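Local coordinates for protein purine nucleoside phosphorylase (Schistosoma mansoni, PDB 6BI1) that catalyses the reversible phosphorolysis of purine nucleosides such as inosine and guanosine, giving the free base and ribose 1-phosphate, at residues L114-A119 with M275-I280; G68-G73 with V81-R86. All blocks are in the same frame, centred on the assembly; numbering follows the deposited sequence.

Contact 1: residues L114-A119 with M275-I280; sequences LITNLA and MWFKEI. With SEM (O-benzyl-L-serine), chain I.
The ring of F277 points out from the helix to meet the T116 methyl coming from the strand. T116 sets CG2 over one face of the phenyl group, 3.4 Å from F277 CZ, with CE2 the next closest ring atom. With chi1 at 63°, T116 puts this methyl anti to its own carbonyl carbon, while OG1 is turned to G34 N and to the modified residue CME at position 33. The threonine is thus divided between an apolar contact with the helix and polar bonds to a loop. L114 approaches the same ring obliquely: its CB lies 3.8 Å from F277 CE2. Further along this side chain, L114 CD1 meets I280 CG2 at 4.2 Å, a looser contact one helical turn beyond F277. No hydrogen bond crosses the interface, which buries 205 Å² and rests on apolar packing.

W276 turns to helix 170-182 instead, and I280 CD1 sits 3.7 Å above its indole plane, displaced to the periphery of the ring system. On the outer side of the helix, the benzyl ring of O-benzyl-L-serine packs near the backbone, with W276 CA 3.6 Å from its C5'. The segment axes run nearly antiparallel at 168°, with a closest approach of 11.0 Å. This is helix-on-sheet packing in the alpha/beta phosphorylase fold, joining the long C-terminal helix 259-283 to strand 112-121.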
ATOM      1  N   LEU A 114     -17.233   3.444 -20.824  1.00 17.05           N
ATOM      2  CA  LEU A 114     -18.332   3.400 -19.852  1.00 17.15           C
ATOM      3  C   LEU A 114     -18.137   2.200 -18.923  1.00 17.10           C
ATOM      4  O   LEU A 114     -17.931   1.073 -19.391  1.00 18.07           O
ATOM      5  CB  LEU A 114     -19.694   3.288 -20.562  1.00 17.92           C
ATOM      6  CG  LEU A 114     -19.954   4.292 -21.703  1.00 19.48           C
ATOM      7  CD1 LEU A 114     -21.317   4.046 -22.327  1.00 21.50           C
ATOM      8  CD2 LEU A 114     -19.879   5.737 -21.195  1.00 20.85           C
ATOM      9  N   ILE A 115     -18.178   2.442 -17.599  1.00 16.86           N
ATOM     10  CA  ILE A 115     -17.849   1.428 -16.591  1.00 17.20           C
ATOM     11  C   ILE A 115     -18.944   1.358 -15.525  1.00 17.92           C
ATOM     12  O   ILE A 115     -19.396   2.397 -15.030  1.00 19.70           O
ATOM     13  CB  ILE A 115     -16.501   1.745 -15.913  1.00 18.26           C
ATOM     14  CG1 ILE A 115     -15.384   1.936 -16.940  1.00 19.61           C
ATOM     15  CG2 ILE A 115     -16.150   0.629 -14.926  1.00 18.93           C
ATOM     16  CD1 ILE A 115     -14.061   2.450 -16.297  1.00 20.47           C
ATOM     17  N   THR A 116     -19.338   0.132 -15.135  1.00 18.38           N
ATOM     18  CA  THR A 116     -20.166  -0.077 -13.943  1.00 18.83           C
ATOM     19  C   THR A 116     -19.465  -1.008 -12.946  1.00 19.11           C
ATOM     20  O   THR A 116     -18.606  -1.831 -13.310  1.00 20.55           O
ATOM     21  CB  THR A 116     -21.567  -0.624 -14.267  1.00 20.15           C
ATOM     22  OG1 THR A 116     -21.459  -1.913 -14.874  1.00 20.70           O
ATOM     23  CG2 THR A 116     -22.343   0.315 -15.197  1.00 21.94           C
ATOM     24  N   ASN A 117     -19.835  -0.873 -11.667  1.00 17.62           N
ATOM     25  CA  ASN A 117     -19.327  -1.743 -10.615  1.00 17.39           C
ATOM     26  C   ASN A 117     -20.357  -1.851  -9.490  1.00 17.26           C
ATOM     27  O   ASN A 117     -21.330  -1.090  -9.440  1.00 18.01           O
ATOM     28  CB  ASN A 117     -17.954  -1.216 -10.090  1.00 17.97           C
ATOM     29  CG  ASN A 117     -18.056   0.152  -9.409  1.00 20.21           C
ATOM     30  OD1 ASN A 117     -18.788   0.333  -8.441  1.00 20.62           O
ATOM     31  ND2 ASN A 117     -17.285   1.126  -9.904  1.00 22.59           N
ATOM     32  N   LEU A 118     -20.136  -2.829  -8.606  1.00 18.15           N
ATOM     33  CA  LEU A 118     -20.859  -2.956  -7.337  1.00 19.44           C
ATOM     34  C   LEU A 118     -19.989  -2.419  -6.194  1.00 18.54           C
ATOM     35  O   LEU A 118     -18.778  -2.681  -6.147  1.00 19.55           O
ATOM     36  CB  LEU A 118     -21.268  -4.404  -7.062  1.00 23.71           C
ATOM     37  CG  LEU A 118     -22.483  -4.860  -7.901  1.00 33.58           C
ATOM     38  CD1 LEU A 118     -22.348  -6.311  -8.292  1.00 45.25           C
ATOM     39  CD2 LEU A 118     -23.767  -4.601  -7.120  1.00 33.65           C
ATOM     40  N   ALA A 119     -20.600  -1.666  -5.272  1.00 19.04           N
ATOM     41  CA  ALA A 119     -19.846  -0.983  -4.220  1.00 18.08           C
ATOM     42  C   ALA A 119     -20.640  -0.932  -2.923  1.00 18.01           C
ATOM     43  O   ALA A 119     -21.869  -1.090  -2.910  1.00 19.16           O
ATOM     44  CB  ALA A 119     -19.467   0.452  -4.621  1.00 18.11           C
ATOM     45  N   MET A 275     -31.052  -0.634 -19.659  1.00 23.96           N
ATOM     46  CA  MET A 275     -31.766   0.376 -20.445  1.00 25.26           C
ATOM     47  C   MET A 275     -31.095   1.745 -20.351  1.00 24.82           C
ATOM     48  O   MET A 275     -31.028   2.479 -21.347  1.00 26.62           O
ATOM     49  CB  MET A 275     -33.216   0.458 -19.967  1.00 26.82           C
ATOM     50  CG  MET A 275     -34.028  -0.756 -20.336  1.00 29.97           C
ATOM     51  SD  MET A 275     -35.780  -0.580 -19.983  1.00 36.53           S
ATOM     52  CE  MET A 275     -35.858  -0.854 -18.218  1.00 40.57           C
ATOM     53  N   TRP A 276     -30.630   2.119 -19.156  1.00 23.88           N
ATOM     54  CA  TRP A 276     -29.943   3.399 -18.968  1.00 23.53           C
ATOM     55  C   TRP A 276     -28.684   3.487 -19.831  1.00 22.76           C
ATOM     56  O   TRP A 276     -28.476   4.477 -20.550  1.00 23.56           O
ATOM     57  CB  TRP A 276     -29.582   3.537 -17.491  1.00 22.72           C
ATOM     58  CG  TRP A 276     -29.149   4.914 -16.977  1.00 21.22           C
ATOM     59  CD1 TRP A 276     -29.269   6.130 -17.605  1.00 22.38           C
ATOM     60  CD2 TRP A 276     -28.580   5.188 -15.689  1.00 21.33           C
ATOM     61  NE1 TRP A 276     -28.790   7.134 -16.787  1.00 23.15           N
ATOM     62  CE2 TRP A 276     -28.370   6.581 -15.606  1.00 22.71           C
ATOM     63  CE3 TRP A 276     -28.232   4.389 -14.592  1.00 20.80           C
ATOM     64  CZ2 TRP A 276     -27.828   7.188 -14.476  1.00 23.87           C
ATOM     65  CZ3 TRP A 276     -27.686   4.990 -13.475  1.00 22.08           C
ATOM     66  CH2 TRP A 276     -27.489   6.371 -13.422  1.00 23.32           C
ATOM     67  N   PHE A 277     -27.830   2.460 -19.778  1.00 21.13           N
ATOM     68  CA  PHE A 277     -26.582   2.475 -20.553  1.00 21.55           C
ATOM     69  C   PHE A 277     -26.839   2.386 -22.063  1.00 22.72           C
ATOM     70  O   PHE A 277     -26.103   3.003 -22.847  1.00 23.12           O
ATOM     71  CB  PHE A 277     -25.579   1.433 -20.022  1.00 22.63           C
ATOM     72  CG  PHE A 277     -24.681   1.984 -18.932  1.00 26.17           C
ATOM     73  CD1 PHE A 277     -25.233   2.559 -17.805  1.00 26.30           C
ATOM     74  CD2 PHE A 277     -23.314   1.989 -19.074  1.00 30.89           C
ATOM     75  CE1 PHE A 277     -24.434   3.102 -16.821  1.00 27.74           C
ATOM     76  CE2 PHE A 277     -22.502   2.523 -18.074  1.00 33.21           C
ATOM     77  CZ  PHE A 277     -23.085   3.094 -16.964  1.00 30.31           C
ATOM     78  N   LYS A 278     -27.888   1.671 -22.500  1.00 23.61           N
ATOM     79  CA  LYS A 278     -28.223   1.692 -23.920  1.00 24.51           C
ATOM     80  C   LYS A 278     -28.571   3.106 -24.378  1.00 25.30           C
ATOM     81  O   LYS A 278     -28.133   3.542 -25.454  1.00 24.76           O
ATOM     82  CB  LYS A 278     -29.366   0.719 -24.234  1.00 25.54           C
ATOM     83  CG  LYS A 278     -29.745   0.679 -25.716  1.00 29.09           C
ATOM     84  CD  LYS A 278     -30.533  -0.572 -26.109  1.00 35.72           C
ATOM     85  CE  LYS A 278     -31.952  -0.522 -25.610  1.00 42.93           C
ATOM     86  NZ  LYS A 278     -32.808  -1.543 -26.306  1.00 51.21           N
ATOM     87  N   GLU A 279     -29.353   3.839 -23.577  1.00 25.59           N
ATOM     88  CA  GLU A 279     -29.724   5.205 -23.950  1.00 25.11           C
ATOM     89  C   GLU A 279     -28.523   6.157 -23.881  1.00 23.74           C
ATOM     90  O   GLU A 279     -28.401   7.050 -24.730  1.00 25.70           O
ATOM     91  CB  GLU A 279     -30.897   5.696 -23.089  1.00 25.25           C
ATOM     92  CG  GLU A 279     -31.417   7.108 -23.405  1.00 28.18           C
ATOM     93  CD  GLU A 279     -32.221   7.205 -24.702  1.00 34.61           C
ATOM     94  OE1 GLU A 279     -32.427   6.180 -25.380  1.00 34.80           O
ATOM     95  OE2 GLU A 279     -32.653   8.328 -25.042  1.00 40.98           O
ATOM     96  N   ILE A 280     -27.635   6.000 -22.887  1.00 22.10           N
ATOM     97  CA  ILE A 280     -26.410   6.813 -22.838  1.00 23.08           C
ATOM     98  C   ILE A 280     -25.588   6.616 -24.111  1.00 23.74           C
ATOM     99  O   ILE A 280     -25.143   7.586 -24.737  1.00 25.24           O
ATOM    100  CB  ILE A 280     -25.578   6.496 -21.575  1.00 21.98           C
ATOM    101  CG1 ILE A 280     -26.275   6.990 -20.305  1.00 23.21           C
ATOM    102  CG2 ILE A 280     -24.160   7.112 -21.688  1.00 22.92           C
ATOM    103  CD1 ILE A 280     -25.748   6.389 -19.020  1.00 23.58           C
TER
HETATM  104  C   SEM I 308     -38.362   7.044 -24.514  1.00 45.30           C
HETATM  105  O   SEM I 308     -39.067   5.859 -24.789  1.00 44.02           O
HETATM  106  CA  SEM I 308     -37.546   6.886 -23.229  1.00 43.53           C
HETATM  107  N   SEM I 308     -38.377   6.371 -22.144  1.00 41.78           N
HETATM  108  CB  SEM I 308     -36.382   5.928 -23.487  1.00 41.95           C
HETATM  109  OG  SEM I 308     -35.779   5.678 -22.256  1.00 39.23           O
HETATM  110  C'  SEM I 308     -34.911   4.583 -22.219  1.00 37.70           C
HETATM  111  C1' SEM I 308     -34.661   4.297 -20.749  1.00 36.31           C
HETATM  112  C2' SEM I 308     -35.614   3.407 -19.965  1.00 38.19           C
HETATM  113  C3' SEM I 308     -35.395   3.171 -18.686  1.00 36.92           C
HETATM  114  C4' SEM I 308     -34.187   3.794 -18.009  1.00 34.13           C
HETATM  115  C5' SEM I 308     -33.374   4.577 -18.691  1.00 31.90           C
HETATM  116  C6' SEM I 308     -33.617   4.838 -20.159  1.00 33.50           C

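Contact 2: residues G68-G73 with V81-R86; sequences GNLVLG and VAMQGR
N69 and Q84 are joined by three hydrogen bonds, two through the backbone and one between side chains. Q84 N reaches N69 O at 2.8 Å, and N69 N returns a bond to Q84 O at 2.9 Å. The side-chain amides add N69 ND2 to Q84 OE1 at 3.1 Å, with an N-H...O angle of 174°, almost straight. Q84 OE1 lies in the amide plane of N69, yet the two amide planes are 61° apart, so the groups are twisted rather than coplanar. An extended Q84 chain, with CG anti to the backbone N (chi1 -174°), runs beside N69 and brings OE1 to this donor; its NE2 is hydrogen-bonded to E42 OE2, which fixes the other end of the amide.

Two residues on, V71 and A82 form the next hydrogen-bonded pair: V71 N to A82 O is 3.0 Å, and A82 N to V71 O is 2.9 Å. The intervening non-hydrogen-bonded pair, L70 with M83, brings L70 CA within 3.4 Å of A82 O in a CA-H...O contact. On the face carrying L70, L72, V81 and M83, packing is apolar. L72 and V81 run alongside one another, L72 CG 3.8 Å from V81 CG2, while L70 CD2 meets M83 CG at 4.0 Å.

These segments belong to the antiparallel hairpin of strands 69-75 and 78-84. Strand 47-51 pairs with the first arm and strand 29-31 with the second, while helix 39-42 packs through I41 on the face of V71, A82 and Q84.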
ATOM      1  N   GLY A  68     -14.260 -15.106 -20.527  1.00 30.79           N
ATOM      2  CA  GLY A  68     -13.310 -14.076 -20.917  1.00 28.02           C
ATOM      3  C   GLY A  68     -13.300 -13.836 -22.422  1.00 27.87           C
ATOM      4  O   GLY A  68     -12.570 -14.515 -23.162  1.00 28.37           O
ATOM      5  N   ASN A  69     -14.122 -12.883 -22.887  1.00 27.60           N
ATOM      6  CA  ASN A  69     -14.325 -12.599 -24.307  1.00 25.69           C
ATOM      7  C   ASN A  69     -14.341 -11.093 -24.543  1.00 24.37           C
ATOM      8  O   ASN A  69     -14.791 -10.325 -23.688  1.00 24.61           O
ATOM      9  CB  ASN A  69     -15.706 -13.077 -24.790  1.00 25.59           C
ATOM     10  CG  ASN A  69     -15.928 -14.574 -24.614  1.00 32.82           C
ATOM     11  OD1 ASN A  69     -15.075 -15.392 -24.974  1.00 32.78           O
ATOM     12  ND2 ASN A  69     -17.105 -14.941 -24.091  1.00 40.23           N
ATOM     13  N   LEU A  70     -13.844 -10.672 -25.711  1.00 23.86           N
ATOM     14  CA  LEU A  70     -14.157  -9.350 -26.266  1.00 24.70           C
ATOM     15  C   LEU A  70     -15.351  -9.506 -27.193  1.00 26.09           C
ATOM     16  O   LEU A  70     -15.405 -10.446 -27.992  1.00 30.86           O
ATOM     17  CB  LEU A  70     -13.011  -8.792 -27.115  1.00 28.17           C
ATOM     18  CG  LEU A  70     -11.792  -8.073 -26.560  1.00 32.25           C
ATOM     19  CD1 LEU A  70     -11.096  -7.364 -27.738  1.00 30.62           C
ATOM     20  CD2 LEU A  70     -12.136  -7.088 -25.437  1.00 25.75           C
ATOM     21  N   VAL A  71     -16.301  -8.573 -27.114  1.00 23.98           N
ATOM     22  CA  VAL A  71     -17.501  -8.631 -27.950  1.00 24.83           C
ATOM     23  C   VAL A  71     -17.651  -7.306 -28.689  1.00 24.57           C
ATOM     24  O   VAL A  71     -17.770  -6.253 -28.058  1.00 25.23           O
ATOM     25  CB  VAL A  71     -18.772  -8.941 -27.139  1.00 24.91           C
ATOM     26  CG1 VAL A  71     -19.983  -9.086 -28.077  1.00 25.42           C
ATOM     27  CG2 VAL A  71     -18.603 -10.202 -26.329  1.00 27.06           C
ATOM     28  N   LEU A  72     -17.664  -7.352 -30.021  1.00 24.84           N
ATOM     29  CA  LEU A  72     -17.800  -6.150 -30.830  1.00 24.04           C
ATOM     30  C   LEU A  72     -19.116  -6.182 -31.605  1.00 25.39           C
ATOM     31  O   LEU A  72     -19.576  -7.246 -32.040  1.00 27.68           O
ATOM     32  CB  LEU A  72     -16.635  -6.005 -31.818  1.00 25.54           C
ATOM     33  CG  LEU A  72     -15.285  -5.706 -31.157  1.00 30.08           C
ATOM     34  CD1 LEU A  72     -14.523  -7.003 -30.893  1.00 33.64           C
ATOM     35  CD2 LEU A  72     -14.470  -4.737 -31.997  1.00 31.46           C
ATOM     36  N   GLY A  73     -19.710  -5.008 -31.809  1.00 25.18           N
ATOM     37  CA  GLY A  73     -20.948  -4.921 -32.579  1.00 27.54           C
ATOM     38  C   GLY A  73     -21.585  -3.552 -32.422  1.00 28.36           C
ATOM     39  O   GLY A  73     -20.903  -2.579 -32.119  1.00 27.03           O
ATOM     40  N   VAL A  81     -17.097  -1.892 -28.377  1.00 20.49           N
ATOM     41  CA  VAL A  81     -16.355  -3.083 -27.941  1.00 20.08           C
ATOM     42  C   VAL A  81     -16.519  -3.236 -26.435  1.00 20.00           C
ATOM     43  O   VAL A  81     -16.299  -2.281 -25.681  1.00 20.25           O
ATOM     44  CB  VAL A  81     -14.864  -3.019 -28.322  1.00 21.88           C
ATOM     45  CG1 VAL A  81     -14.189  -1.752 -27.781  1.00 21.56           C
ATOM     46  CG2 VAL A  81     -14.139  -4.275 -27.827  1.00 23.08           C
ATOM     47  N   ALA A  82     -16.855  -4.452 -25.995  1.00 20.11           N
ATOM     48  CA  ALA A  82     -17.076  -4.767 -24.589  1.00 19.93           C
ATOM     49  C   ALA A  82     -16.082  -5.816 -24.097  1.00 19.96           C
ATOM     50  O   ALA A  82     -15.760  -6.777 -24.817  1.00 20.67           O
ATOM     51  CB  ALA A  82     -18.497  -5.310 -24.362  1.00 21.95           C
ATOM     52  N   MET A  83     -15.654  -5.661 -22.842  1.00 19.59           N
ATOM     53  CA  MET A  83     -14.974  -6.731 -22.109  1.00 21.87           C
ATOM     54  C   MET A  83     -16.018  -7.555 -21.361  1.00 24.94           C
ATOM     55  O   MET A  83     -16.759  -7.019 -20.527  1.00 28.16           O
ATOM     56  CB  MET A  83     -13.969  -6.155 -21.112  1.00 21.79           C
ATOM     57  CG  MET A  83     -12.796  -5.503 -21.770  1.00 22.34           C
ATOM     58  SD  MET A  83     -11.458  -4.987 -20.660  1.00 25.28           S
ATOM     59  CE  MET A  83     -10.614  -6.521 -20.264  1.00 28.75           C
ATOM     60  N   GLN A  84     -16.070  -8.858 -21.644  1.00 25.79           N
ATOM     61  CA  GLN A  84     -17.005  -9.784 -21.006  1.00 26.62           C
ATOM     62  C   GLN A  84     -16.167 -10.730 -20.147  1.00 26.01           C
ATOM     63  O   GLN A  84     -15.581 -11.690 -20.661  1.00 26.81           O
ATOM     64  CB  GLN A  84     -17.792 -10.554 -22.059  1.00 27.92           C
ATOM     65  CG  GLN A  84     -18.879 -11.427 -21.472  1.00 30.00           C
ATOM     66  CD  GLN A  84     -19.700 -12.137 -22.533  1.00 35.19           C
ATOM     67  OE1 GLN A  84     -19.157 -12.774 -23.433  1.00 34.49           O
ATOM     68  NE2 GLN A  84     -21.022 -12.031 -22.427  1.00 41.11           N
ATOM     69  N   GLY A  85     -16.140 -10.470 -18.840  1.00 37.24           N
ATOM     70  CA  GLY A  85     -15.166 -11.074 -17.948  1.00 35.24           C
ATOM     71  C   GLY A  85     -14.090 -10.069 -17.586  1.00 38.62           C
ATOM     72  O   GLY A  85     -13.151  -9.817 -18.352  1.00 40.04           O
ATOM     73  N   ARG A  86     -14.213  -9.487 -16.406  1.00 42.90           N
ATOM     74  CA  ARG A  86     -13.337  -8.392 -16.017  1.00 42.84           C
ATOM     75  C   ARG A  86     -12.110  -8.924 -15.278  1.00 34.17           C
ATOM     76  O   ARG A  86     -12.166  -9.945 -14.586  1.00 31.81           O
ATOM     77  CB  ARG A  86     -14.119  -7.427 -15.127  1.00 51.89           C
ATOM     78  CG  ARG A  86     -13.440  -6.127 -14.802  1.00 52.84           C
ATOM     79  CD  ARG A  86     -14.360  -5.333 -13.879  1.00 53.23           C
ATOM     80  NE  ARG A  86     -14.006  -3.927 -13.777  1.00 48.90           N
ATOM     81  CZ  ARG A  86     -14.832  -2.968 -13.366  1.00 49.22           C
ATOM     82  NH1 ARG A  86     -16.096  -3.245 -13.018  1.00 49.15           N
ATOM     83  NH2 ARG A  86     -14.386  -1.719 -13.317  1.00 50.86           N
TER

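How the contacts relate
R86, just past the hairpin strand of contact 2, bridges to the strand of contact 1: its NH1 lies 2.9 Å from T116 O, a probable hydrogen bond. The same guanidinium packs against I115, with NH2 3.3 Å from I115 CG2, and its NE forms a salt bridge to E226. The contact centres are about 15 Å apart, and both reach one mixed sheet, contact 2 with both its strands and contact 1 with strand 112-121; strand 29-31 pairs in parallel with both 78-84 and 112-121. As in related phosphorylases, R86 and the loop at G34 probably line the phosphate pocket. O-benzyl-L-serine touches contact 1 through the outer side of its helix, the side turned from strand 114-119.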